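Local coordinates for protein collagen adhesin (Staphylococcus aureus, PDB 2F68) that binds collagen at the surface of Staphylococcus aureus as an adhesin, probably by wrapping two linked domains around the collagen triple helix, at residues T18-D29 with K135-S144. Sequence-based numbering, arbitrary orientation.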
ATOM      1  N   THR A  18      -8.780 -15.528  21.847  1.00 19.71           N
ATOM      2  CA  THR A  18      -9.360 -14.913  23.042  1.00 19.51           C
ATOM      3  C   THR A  18      -9.877 -13.492  22.819  1.00 21.07           C
ATOM      4  O   THR A  18     -10.859 -13.085  23.443  1.00 22.01           O
ATOM      5  CB  THR A  18      -8.363 -14.911  24.220  1.00 19.22           C
ATOM      6  OG1 THR A  18      -7.076 -14.471  23.767  1.00 19.22           O
ATOM      7  CG2 THR A  18      -8.241 -16.304  24.814  1.00 19.13           C
ATOM      8  N   ASP A  19      -9.214 -12.743  21.938  1.00 20.76           N
ATOM      9  CA  ASP A  19      -9.609 -11.365  21.640  1.00 21.21           C
ATOM     10  C   ASP A  19      -9.227 -10.944  20.222  1.00 20.18           C
ATOM     11  O   ASP A  19      -8.149 -11.283  19.729  1.00 18.12           O
ATOM     12  CB  ASP A  19      -9.004 -10.394  22.664  1.00 21.25           C
ATOM     13  CG  ASP A  19      -9.477  -8.960  22.471  1.00 24.33           C
ATOM     14  OD1 ASP A  19     -10.703  -8.736  22.387  1.00 26.66           O
ATOM     15  OD2 ASP A  19      -8.618  -8.056  22.416  1.00 25.79           O
ATOM     16  N   LEU A  20     -10.129 -10.205  19.580  1.00 19.47           N
ATOM     17  CA  LEU A  20      -9.891  -9.645  18.254  1.00 20.15           C
ATOM     18  C   LEU A  20     -10.353  -8.189  18.214  1.00 21.71           C
ATOM     19  O   LEU A  20     -11.548  -7.902  18.333  1.00 21.79           O
ATOM     20  CB  LEU A  20     -10.606 -10.476  17.181  1.00 20.08           C
ATOM     21  CG  LEU A  20     -10.389 -10.119  15.706  1.00 21.49           C
ATOM     22  CD1 LEU A  20      -9.016 -10.559  15.214  1.00 22.39           C
ATOM     23  CD2 LEU A  20     -11.478 -10.744  14.856  1.00 20.12           C
ATOM     24  N   THR A  21      -9.396  -7.277  18.057  1.00 22.58           N
ATOM     25  CA  THR A  21      -9.677  -5.839  18.049  1.00 22.77           C
ATOM     26  C   THR A  21      -9.080  -5.145  16.828  1.00 23.67           C
ATOM     27  O   THR A  21      -7.965  -5.459  16.408  1.00 21.24           O
ATOM     28  CB  THR A  21      -9.143  -5.140  19.321  1.00 23.72           C
ATOM     29  OG1 THR A  21      -7.776  -5.511  19.542  1.00 25.40           O
ATOM     30  CG2 THR A  21      -9.975  -5.517  20.543  1.00 26.67           C
ATOM     31  N   VAL A  22      -9.836  -4.203  16.266  1.00 24.53           N
ATOM     32  CA  VAL A  22      -9.355  -3.379  15.157  1.00 25.96           C
ATOM     33  C   VAL A  22      -9.430  -1.899  15.529  1.00 27.59           C
ATOM     34  O   VAL A  22     -10.508  -1.374  15.821  1.00 28.61           O
ATOM     35  CB  VAL A  22     -10.132  -3.640  13.838  1.00 26.99           C
ATOM     36  CG1 VAL A  22      -9.475  -2.906  12.679  1.00 26.33           C
ATOM     37  CG2 VAL A  22     -10.200  -5.124  13.529  1.00 29.33           C
ATOM     38  N   SER A  23      -8.274  -1.240  15.522  1.00 28.74           N
ATOM     39  CA  SER A  23      -8.179   0.182  15.838  1.00 29.09           C
ATOM     40  C   SER A  23      -7.363   0.920  14.775  1.00 28.03           C
ATOM     41  O   SER A  23      -6.266   0.477  14.421  1.00 28.08           O
ATOM     42  CB  SER A  23      -7.559   0.385  17.224  1.00 30.53           C
ATOM     43  OG  SER A  23      -7.553   1.754  17.588  1.00 35.44           O
ATOM     44  N   PRO A  24      -7.891   2.047  14.256  1.00 26.79           N
ATOM     45  CA  PRO A  24      -9.185   2.657  14.592  1.00 27.06           C
ATOM     46  C   PRO A  24     -10.381   1.932  13.970  1.00 27.60           C
ATOM     47  O   PRO A  24     -10.233   1.244  12.956  1.00 27.31           O
ATOM     48  CB  PRO A  24      -9.062   4.067  14.014  1.00 27.08           C
ATOM     49  CG  PRO A  24      -8.138   3.913  12.866  1.00 26.59           C
ATOM     50  CD  PRO A  24      -7.164   2.836  13.243  1.00 26.10           C
ATOM     51  N   SER A  25     -11.550   2.096  14.583  1.00 27.65           N
ATOM     52  CA  SER A  25     -12.778   1.444  14.127  1.00 29.96           C
ATOM     53  C   SER A  25     -13.485   2.219  13.014  1.00 29.85           C
ATOM     54  O   SER A  25     -14.355   1.676  12.330  1.00 30.33           O
ATOM     55  CB  SER A  25     -13.732   1.218  15.305  1.00 30.56           C
ATOM     56  OG  SER A  25     -14.075   2.442  15.930  1.00 33.75           O
ATOM     57  N   LYS A  26     -13.107   3.484  12.839  1.00 29.62           N
ATOM     58  CA  LYS A  26     -13.683   4.335  11.797  1.00 29.88           C
ATOM     59  C   LYS A  26     -12.598   4.874  10.866  1.00 28.06           C
ATOM     60  O   LYS A  26     -11.715   5.623  11.292  1.00 26.23           O
ATOM     61  CB  LYS A  26     -14.482   5.486  12.418  1.00 29.86           C
ATOM     62  CG  LYS A  26     -15.809   5.061  13.043  1.00 33.59           C
ATOM     63  CD  LYS A  26     -16.471   6.194  13.829  1.00 34.62           C
ATOM     64  CE  LYS A  26     -17.308   7.113  12.942  1.00 43.51           C
ATOM     65  NZ  LYS A  26     -16.488   8.122  12.213  1.00 45.23           N
ATOM     66  N   ILE A  27     -12.670   4.476   9.597  1.00 26.48           N
ATOM     67  CA  ILE A  27     -11.683   4.876   8.588  1.00 24.51           C
ATOM     68  C   ILE A  27     -12.337   5.400   7.308  1.00 25.15           C
ATOM     69  O   ILE A  27     -13.508   5.124   7.040  1.00 25.36           O
ATOM     70  CB  ILE A  27     -10.702   3.717   8.237  1.00 25.11           C
ATOM     71  CG1 ILE A  27     -11.467   2.433   7.886  1.00 23.05           C
ATOM     72  CG2 ILE A  27      -9.708   3.486   9.378  1.00 23.99           C
ATOM     73  CD1 ILE A  27     -10.640   1.387   7.157  1.00 23.07           C
ATOM     74  N   GLU A  28     -11.568   6.159   6.529  1.00 25.32           N
ATOM     75  CA  GLU A  28     -12.024   6.675   5.238  1.00 27.35           C
ATOM     76  C   GLU A  28     -11.794   5.640   4.133  1.00 27.55           C
ATOM     77  O   GLU A  28     -11.205   4.584   4.380  1.00 26.92           O
ATOM     78  CB  GLU A  28     -11.304   7.987   4.898  1.00 27.41           C
ATOM     79  CG  GLU A  28     -11.518   9.122   5.904  1.00 31.97           C
ATOM     80  CD  GLU A  28     -12.941   9.662   5.913  1.00 38.07           C
ATOM     81  OE1 GLU A  28     -13.551   9.784   4.830  1.00 37.16           O
ATOM     82  OE2 GLU A  28     -13.446   9.974   7.012  1.00 40.37           O
ATOM     83  N   ASP A  29     -12.265   5.945   2.924  1.00 28.32           N
ATOM     84  CA  ASP A  29     -12.084   5.064   1.769  1.00 28.21           C
ATOM     85  C   ASP A  29     -10.612   4.997   1.364  1.00 27.70           C
ATOM     86  O   ASP A  29     -10.000   6.016   1.035  1.00 26.47           O
ATOM     87  CB  ASP A  29     -12.947   5.528   0.589  1.00 29.21           C
ATOM     88  CG  ASP A  29     -12.898   4.568  -0.591  1.00 31.92           C
ATOM     89  OD1 ASP A  29     -13.034   3.343  -0.381  1.00 29.06           O
ATOM     90  OD2 ASP A  29     -12.733   5.043  -1.734  1.00 35.52           O
ATOM     91  N   LYS A 135     -14.652 -14.822  17.830  1.00 23.40           N
ATOM     92  CA  LYS A 135     -14.538 -13.380  18.048  1.00 24.30           C
ATOM     93  C   LYS A 135     -14.748 -12.588  16.760  1.00 24.88           C
ATOM     94  O   LYS A 135     -14.278 -12.984  15.690  1.00 24.12           O
ATOM     95  CB  LYS A 135     -13.180 -13.032  18.672  1.00 24.51           C
ATOM     96  CG  LYS A 135     -12.841 -13.808  19.947  1.00 25.57           C
ATOM     97  CD  LYS A 135     -13.742 -13.423  21.114  1.00 26.35           C
ATOM     98  CE  LYS A 135     -13.649 -14.439  22.242  1.00 28.10           C
ATOM     99  NZ  LYS A 135     -14.511 -14.068  23.397  1.00 29.82           N
ATOM    100  N   SER A 136     -15.457 -11.466  16.877  1.00 25.02           N
ATOM    101  CA  SER A 136     -15.756 -10.600  15.738  1.00 25.89           C
ATOM    102  C   SER A 136     -15.713  -9.122  16.121  1.00 26.21           C
ATOM    103  O   SER A 136     -16.084  -8.747  17.236  1.00 25.92           O
ATOM    104  CB  SER A 136     -17.123 -10.948  15.143  1.00 27.45           C
ATOM    105  OG  SER A 136     -18.154 -10.804  16.106  1.00 31.01           O
ATOM    106  N   THR A 137     -15.258  -8.293  15.184  1.00 24.59           N
ATOM    107  CA  THR A 137     -15.162  -6.845  15.386  1.00 24.86           C
ATOM    108  C   THR A 137     -15.470  -6.078  14.095  1.00 24.75           C
ATOM    109  O   THR A 137     -15.225  -6.578  12.993  1.00 23.49           O
ATOM    110  CB  THR A 137     -13.781  -6.429  15.964  1.00 25.04           C
ATOM    111  OG1 THR A 137     -13.641  -5.002  15.916  1.00 25.97           O
ATOM    112  CG2 THR A 137     -12.641  -7.077  15.187  1.00 23.27           C
ATOM    113  N   ASN A 138     -16.003  -4.868  14.244  1.00 23.72           N
ATOM    114  CA  ASN A 138     -16.485  -4.080  13.109  1.00 23.57           C
ATOM    115  C   ASN A 138     -15.609  -2.882  12.747  1.00 24.54           C
ATOM    116  O   ASN A 138     -15.048  -2.220  13.624  1.00 23.03           O
ATOM    117  CB  ASN A 138     -17.923  -3.615  13.356  1.00 25.34           C
ATOM    118  CG  ASN A 138     -18.910  -4.770  13.448  1.00 25.84           C
ATOM    119  OD1 ASN A 138     -19.833  -4.745  14.264  1.00 32.13           O
ATOM    120  ND2 ASN A 138     -18.722  -5.787  12.612  1.00 19.05           N
ATOM    121  N   VAL A 139     -15.504  -2.619  11.445  1.00 23.59           N
ATOM    122  CA  VAL A 139     -14.771  -1.467  10.921  1.00 24.09           C
ATOM    123  C   VAL A 139     -15.685  -0.660   9.999  1.00 24.05           C
ATOM    124  O   VAL A 139     -16.245  -1.198   9.040  1.00 23.76           O
ATOM    125  CB  VAL A 139     -13.496  -1.888  10.139  1.00 25.20           C
ATOM    126  CG1 VAL A 139     -12.626  -0.674   9.829  1.00 22.67           C
ATOM    127  CG2 VAL A 139     -12.694  -2.925  10.912  1.00 29.44           C
ATOM    128  N   THR A 140     -15.832   0.628  10.299  1.00 23.95           N
ATOM    129  CA  THR A 140     -16.669   1.523   9.503  1.00 25.75           C
ATOM    130  C   THR A 140     -15.832   2.227   8.434  1.00 25.36           C
ATOM    131  O   THR A 140     -14.898   2.969   8.750  1.00 24.78           O
ATOM    132  CB  THR A 140     -17.391   2.566  10.392  1.00 26.02           C
ATOM    133  OG1 THR A 140     -18.038   1.902  11.485  1.00 28.23           O
ATOM    134  CG2 THR A 140     -18.433   3.338   9.592  1.00 27.14           C
ATOM    135  N   VAL A 141     -16.173   1.979   7.170  1.00 26.32           N
ATOM    136  CA  VAL A 141     -15.461   2.572   6.039  1.00 26.67           C
ATOM    137  C   VAL A 141     -16.356   3.577   5.310  1.00 28.26           C
ATOM    138  O   VAL A 141     -17.300   3.193   4.615  1.00 25.66           O
ATOM    139  CB  VAL A 141     -14.938   1.493   5.047  1.00 26.56           C
ATOM    140  CG1 VAL A 141     -14.110   2.133   3.937  1.00 26.12           C
ATOM    141  CG2 VAL A 141     -14.116   0.436   5.776  1.00 28.51           C
ATOM    142  N   HIS A 142     -16.051   4.861   5.483  1.00 29.79           N
ATOM    143  CA  HIS A 142     -16.808   5.939   4.844  1.00 34.36           C
ATOM    144  C   HIS A 142     -16.486   6.025   3.354  1.00 36.73           C
ATOM    145  O   HIS A 142     -15.364   5.726   2.937  1.00 37.57           O
ATOM    146  CB  HIS A 142     -16.521   7.279   5.528  1.00 34.28           C
ATOM    147  CG  HIS A 142     -16.792   7.277   7.001  1.00 35.72           C
ATOM    148  ND1 HIS A 142     -18.057   7.429   7.526  1.00 38.08           N
ATOM    149  CD2 HIS A 142     -15.958   7.143   8.060  1.00 37.81           C
ATOM    150  CE1 HIS A 142     -17.991   7.388   8.845  1.00 38.41           C
ATOM    151  NE2 HIS A 142     -16.729   7.214   9.195  1.00 37.68           N
ATOM    152  N   LYS A 143     -17.475   6.435   2.561  1.00 38.95           N
ATOM    153  CA  LYS A 143     -17.329   6.520   1.106  1.00 40.49           C
ATOM    154  C   LYS A 143     -16.419   7.674   0.674  1.00 41.49           C
ATOM    155  O   LYS A 143     -16.188   8.616   1.438  1.00 40.32           O
ATOM    156  CB  LYS A 143     -18.702   6.624   0.425  1.00 41.13           C
ATOM    157  CG  LYS A 143     -19.377   7.987   0.540  1.00 41.77           C
ATOM    158  CD  LYS A 143     -20.616   8.069  -0.340  1.00 42.09           C
ATOM    159  CE  LYS A 143     -20.993   9.514  -0.648  1.00 45.13           C
ATOM    160  NZ  LYS A 143     -21.404  10.281   0.563  1.00 47.69           N
ATOM    161  N   SER A 144     -15.909   7.587  -0.553  1.00 42.62           N
ATOM    162  CA  SER A 144     -15.041   8.617  -1.117  1.00 44.22           C
ATOM    163  C   SER A 144     -15.841   9.845  -1.548  1.00 44.10           C
ATOM    164  O   SER A 144     -16.908   9.724  -2.151  1.00 43.40           O
ATOM    165  CB  SER A 144     -14.251   8.058  -2.305  1.00 44.80           C
ATOM    166  OG  SER A 144     -13.332   9.014  -2.806  1.00 47.74           O
TER
HETATM  167  O   HOH W   1     -11.838 -14.668  25.458  1.00 35.71           O
HETATM  168  O   HOH W   2     -17.023   0.233  13.851  1.00 39.76           O
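Three backbone hydrogen bonds join residues 25-27 to 140-142 as a short parallel ladder: Thr-140 N to Ser-25 O (2.7 Å), Ile-27 N to Thr-140 O (2.8 Å) and His-142 N to Ile-27 O (3.0 Å). All are close to straight. Earlier, 18-23 and 135-141 also run parallel, 8° apart, but their axes approach only to 6.3 Å and side chains fill the interval. The switch between these two modes falls at Pro-24, which follows a cis peptide bond.

The apolar evidence is a row of methyl contacts. Thr-137 turns CG2 between its backbone N and carbonyl carbon (OG1 at chi1 170°), bringing that methyl 3.5 Å from Val-22 CG2 and against Leu-20 CG. Val-139 divides its branches: CG2 meets Val-22 CG1 at 3.7 Å, CG1 meets Ile-27 CG1 at 3.8 Å.

Among polar side chains, Lys-26 runs alongside Thr-140, then bends at chi3 and chi4 so that NZ donates to His-142 NE2 (3.2 Å), 19° out of the ring plane. A water donates to the Thr-18 carbonyl and accepts only a weak bond from Lys-135 NZ.

In this Ig-like domain, strand 17-27 also pairs antiparallel with 31-40, and 135-141 with 127-132; Leu-20 reaches Met-37 and Ser-132, while Asn-116, at the end of strand 104-116, bonds Asp-29 OD1 through its backbone N and Val-141 O through ND2.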